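Local coordinates for bluetongue virus COAT protein VP7 (Bluetongue virus, PDB 1BVP) that builds, as trimers on a VP3 scaffold, a layer of the viral core and takes part in binding the host cell surface, at residues Ile35-Tyr40 and Arg46-Arg51; Thr150-Val153 and Ile159-Ser162. One frame throughout, in Å; residues are numbered along the deposited sequence.

Interaction 1: Ile35-Tyr40 and Arg46-Arg51; sequences IAINRY and RGVTMR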
# COMPACT_ATOMS: atom_id res chain seq x y z
N ILE A 35 34.06 -13.19 9.59
CA ILE A 35 33.65 -14.16 10.60
C ILE A 35 32.71 -15.24 10.08
O ILE A 35 32.89 -16.45 10.36
CB ILE A 35 32.93 -13.47 11.75
CG1 ILE A 35 33.68 -12.20 12.08
CG2 ILE A 35 32.89 -14.40 12.97
CD1 ILE A 35 33.12 -11.43 13.24
N ALA A 36 31.69 -14.80 9.37
CA ALA A 36 30.68 -15.70 8.84
C ALA A 36 31.27 -16.71 7.88
O ALA A 36 31.08 -17.90 8.03
CB ALA A 36 29.58 -14.91 8.18
N ILE A 37 32.03 -16.23 6.91
CA ILE A 37 32.62 -17.12 5.92
C ILE A 37 33.60 -18.09 6.54
O ILE A 37 33.68 -19.25 6.14
CB ILE A 37 33.29 -16.34 4.80
CG1 ILE A 37 32.21 -15.58 4.01
CG2 ILE A 37 34.08 -17.27 3.89
CD1 ILE A 37 32.75 -14.80 2.87
N ASN A 38 34.32 -17.62 7.55
CA ASN A 38 35.27 -18.47 8.22
C ASN A 38 34.49 -19.60 8.95
O ASN A 38 34.77 -20.78 8.73
CB ASN A 38 36.19 -17.62 9.14
CG ASN A 38 37.22 -18.47 9.93
OD1 ASN A 38 38.26 -18.80 9.40
ND2 ASN A 38 36.93 -18.77 11.21
N ARG A 39 33.47 -19.27 9.76
CA ARG A 39 32.71 -20.33 10.46
C ARG A 39 32.10 -21.30 9.45
O ARG A 39 32.21 -22.51 9.58
CB ARG A 39 31.58 -19.75 11.28
CG ARG A 39 31.89 -19.59 12.73
CD ARG A 39 32.26 -20.90 13.38
NE ARG A 39 31.15 -21.52 14.08
CZ ARG A 39 31.29 -22.53 14.94
NH1 ARG A 39 32.49 -23.02 15.19
NH2 ARG A 39 30.24 -23.03 15.58
N TYR A 40 31.50 -20.73 8.42
CA TYR A 40 30.87 -21.50 7.39
C TYR A 40 31.82 -22.49 6.73
O TYR A 40 31.55 -23.68 6.72
CB TYR A 40 30.26 -20.56 6.36
CG TYR A 40 29.48 -21.29 5.30
CD1 TYR A 40 28.23 -21.85 5.59
CD2 TYR A 40 30.02 -21.46 4.02
CE1 TYR A 40 27.55 -22.59 4.62
CE2 TYR A 40 29.34 -22.19 3.05
CZ TYR A 40 28.12 -22.75 3.36
OH TYR A 40 27.47 -23.47 2.40
N ARG A 46 33.49 -26.03 2.66
CA ARG A 46 33.39 -25.41 1.35
C ARG A 46 34.49 -24.34 1.31
O ARG A 46 35.19 -24.13 2.32
CB ARG A 46 31.99 -24.90 1.09
CG ARG A 46 31.11 -26.03 0.59
CD ARG A 46 30.36 -25.61 -0.66
NE ARG A 46 29.13 -24.86 -0.32
CZ ARG A 46 27.90 -25.24 -0.67
NH1 ARG A 46 27.69 -26.33 -1.41
NH2 ARG A 46 26.84 -24.60 -0.19
N GLY A 47 34.70 -23.69 0.18
CA GLY A 47 35.77 -22.71 0.16
C GLY A 47 35.30 -21.40 -0.40
O GLY A 47 35.74 -20.96 -1.48
N VAL A 48 34.40 -20.78 0.33
CA VAL A 48 33.85 -19.51 -0.10
C VAL A 48 34.93 -18.42 0.07
O VAL A 48 35.64 -18.43 1.06
CB VAL A 48 32.60 -19.21 0.77
CG1 VAL A 48 31.97 -17.91 0.39
CG2 VAL A 48 31.61 -20.33 0.63
N THR A 49 35.09 -17.53 -0.91
CA THR A 49 36.06 -16.43 -0.83
C THR A 49 35.27 -15.20 -0.41
O THR A 49 34.10 -15.13 -0.73
CB THR A 49 36.55 -16.03 -2.21
OG1 THR A 49 36.95 -17.18 -2.90
CG2 THR A 49 37.76 -15.09 -2.12
N MET A 50 35.93 -14.20 0.17
CA MET A 50 35.25 -12.97 0.53
C MET A 50 35.03 -12.09 -0.68
O MET A 50 34.12 -11.28 -0.66
CB MET A 50 36.02 -12.18 1.56
CG MET A 50 36.16 -12.88 2.89
SD MET A 50 36.54 -11.69 4.16
CE MET A 50 35.98 -10.02 3.36
N ARG A 51 35.87 -12.18 -1.70
CA ARG A 51 35.66 -11.35 -2.87
C ARG A 51 35.71 -12.25 -4.10
O ARG A 51 36.77 -12.49 -4.68
CB ARG A 51 36.71 -10.24 -2.98
CG ARG A 51 36.38 -9.19 -4.06
CD ARG A 51 35.57 -8.04 -3.48
NE ARG A 51 36.19 -7.55 -2.24
CZ ARG A 51 37.07 -6.55 -2.15
NH1 ARG A 51 37.46 -5.90 -3.24
NH2 ARG A 51 37.58 -6.20 -0.96
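Tyr-40 holds CG trans to its backbone N (chi1 -176°), which swings the phenol off its helix toward the following loop, where it meets Arg-46 and Val-48. Ile-37, one turn earlier, takes chi1 -67°, so that CG2 is trans to the backbone N and heads for Val-48 while the extended CG1-CD1 branch runs on to Thr-49 and Met-50. The Tyr-40 hydroxyl is approached by the Arg-46 guanidinium near the ring plane, with OH 2.9 Å from NH2; ring and guanidinium planes are inclined by 43°. Both groups have a firmer partner in Asp-67 of helix 55-73, whose OD2 is hydrogen-bonded to Tyr-40 OH and salt-bridged to Arg-46 NH2; one carboxylate oxygen thus receives both a phenol and a guanidinium, which probably favours the ionised carboxylate. This is a helix-loop-helix connection in the helical domain of VP7: helix 27-44 ends, the chain doubles back as 46-51 along the helix flank, and helix 55-73 follows, with Met-64 against Tyr-40, Glu-60 against Val-48, and the Glu-60 carboxylate hydrogen-bonded to Gly-47 N, a tie from the loop backbone to helix 55-73 beside the side-chain one through Asp-67. Val-48 fills the angle between the two helix residues. Its CG2 sits at the edge of the Tyr-40 ring, 3.8 Å from CE2, and its CB lies 4.0 Å from Ile-37 CG2, the two branched side chains crossing at about a right angle. The same methyl of Ile-37 rests on the loop backbone, with CG2 3.4 Å from Val-48 O. Farther along, Ile-37 CD1 touches Met-50 through CG at 3.9 Å.

Interaction 2: Thr150-Val153 and Ile159-Ser162; sequences TAVV and IQVS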
# COMPACT_ATOMS: atom_id res chain seq x y z
N THR A 150 -37.98 -4.47 4.46
CA THR A 150 -37.18 -5.57 3.96
C THR A 150 -35.82 -5.07 3.46
O THR A 150 -35.75 -4.19 2.57
CB THR A 150 -37.90 -6.35 2.85
OG1 THR A 150 -39.06 -6.98 3.41
CG2 THR A 150 -37.00 -7.43 2.28
N ALA A 151 -34.77 -5.59 4.12
CA ALA A 151 -33.37 -5.28 3.83
C ALA A 151 -32.84 -6.39 2.95
O ALA A 151 -33.05 -7.57 3.23
CB ALA A 151 -32.57 -5.23 5.10
N VAL A 152 -32.06 -6.02 1.96
CA VAL A 152 -31.58 -7.03 1.05
C VAL A 152 -30.18 -6.60 0.51
O VAL A 152 -29.88 -5.39 0.49
CB VAL A 152 -32.72 -7.15 -0.03
CG1 VAL A 152 -32.36 -6.52 -1.35
CG2 VAL A 152 -33.19 -8.52 -0.15
N VAL A 153 -29.29 -7.54 0.14
CA VAL A 153 -27.98 -7.12 -0.37
C VAL A 153 -28.02 -6.84 -1.86
O VAL A 153 -28.54 -7.66 -2.62
CB VAL A 153 -26.72 -8.08 0.02
CG1 VAL A 153 -27.05 -9.09 1.08
CG2 VAL A 153 -26.05 -8.72 -1.20
N ILE A 159 -26.25 -2.72 0.85
CA ILE A 159 -27.58 -3.25 1.11
C ILE A 159 -28.57 -2.10 0.86
O ILE A 159 -28.18 -0.90 0.88
CB ILE A 159 -27.81 -3.79 2.55
CG1 ILE A 159 -27.93 -2.65 3.55
CG2 ILE A 159 -26.74 -4.79 2.93
CD1 ILE A 159 -28.71 -3.04 4.76
N GLN A 160 -29.82 -2.46 0.58
CA GLN A 160 -30.90 -1.47 0.37
C GLN A 160 -32.06 -2.00 1.17
O GLN A 160 -32.16 -3.22 1.39
CB GLN A 160 -31.29 -1.29 -1.09
CG GLN A 160 -31.70 -2.57 -1.77
CD GLN A 160 -31.69 -2.45 -3.28
OE1 GLN A 160 -31.25 -1.46 -3.84
NE2 GLN A 160 -32.17 -3.48 -3.95
N VAL A 161 -32.82 -1.07 1.73
CA VAL A 161 -33.97 -1.39 2.55
C VAL A 161 -35.20 -0.71 1.93
O VAL A 161 -35.13 0.48 1.56
CB VAL A 161 -33.80 -0.80 3.99
CG1 VAL A 161 -34.77 -1.41 4.94
CG2 VAL A 161 -32.41 -1.00 4.47
N SER A 162 -36.28 -1.49 1.77
CA SER A 162 -37.56 -1.00 1.24
C SER A 162 -38.45 -0.78 2.47
O SER A 162 -38.60 -1.68 3.30
CB SER A 162 -38.26 -2.04 0.38
OG SER A 162 -37.50 -2.44 -0.74
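Thr-150 and Ser-162 face each other as a hydrogen-bonded antiparallel pair, Thr-150 N reaching Ser-162 O at 3.1 Å and Ser-162 N reaching Thr-150 O at 2.9 Å. Val-152 and Gln-160 repeat the pattern, with Val-152 N 2.9 Å from Gln-160 O and Gln-160 N equally far from Val-152 O. Between and beyond them, Ala-151 with Val-161 and Val-153 with Ile-159 form non-hydrogen-bonded pairs, drawing their CA atoms in to 4.1 and 4.2 Å. On this face Ala-151 CB lies 4.3 Å from Val-161 CG2, and Val-153 CB packs loosely on Ile-159 CG2. On the other face Val-152 and Gln-160 run side by side, CG1 of the valine 4.0 Å from CG of the glutamine. Gln-160 starts with CG wedged between backbone N and carbonyl carbon (chi1 56°), then extends to an amide held at both ends: OE1 accepts from Gly-139 N and NE2 donates to Gln-137 O. Ser-162 OG is bonded to Phe-142 O, and Thr-150 OG1 to Arg-144 N, so the segment 137-144 is tied to this face at several points. On its far edge strand 158-163 bonds to strand 241-252 through Ile-159 with Ile-245 and Val-161 with Val-243. The two segments are the arms of a beta hairpin of the antiparallel jelly-roll sandwich that forms the beta domain of VP7.

Overall arrangement
Interaction 1 and interaction 2 stand on opposite sides of the chain's centre, their own centres 68 Å apart and their nearest atoms about 55 Å apart, with no contact between them. They sample the two domains of an elongated subunit: 35-40 with 46-51 belongs to the helical part, and 150-153 with 159-162 to the beta part inserted between the earlier and later helices. Each joins elements close in sequence, six residues apart at the nearest ends, but one does so mainly through side chains and the other mainly through backbone hydrogen bonds. No other chain of the trimer touches either pair of segments, so both are contacts internal to the subunit.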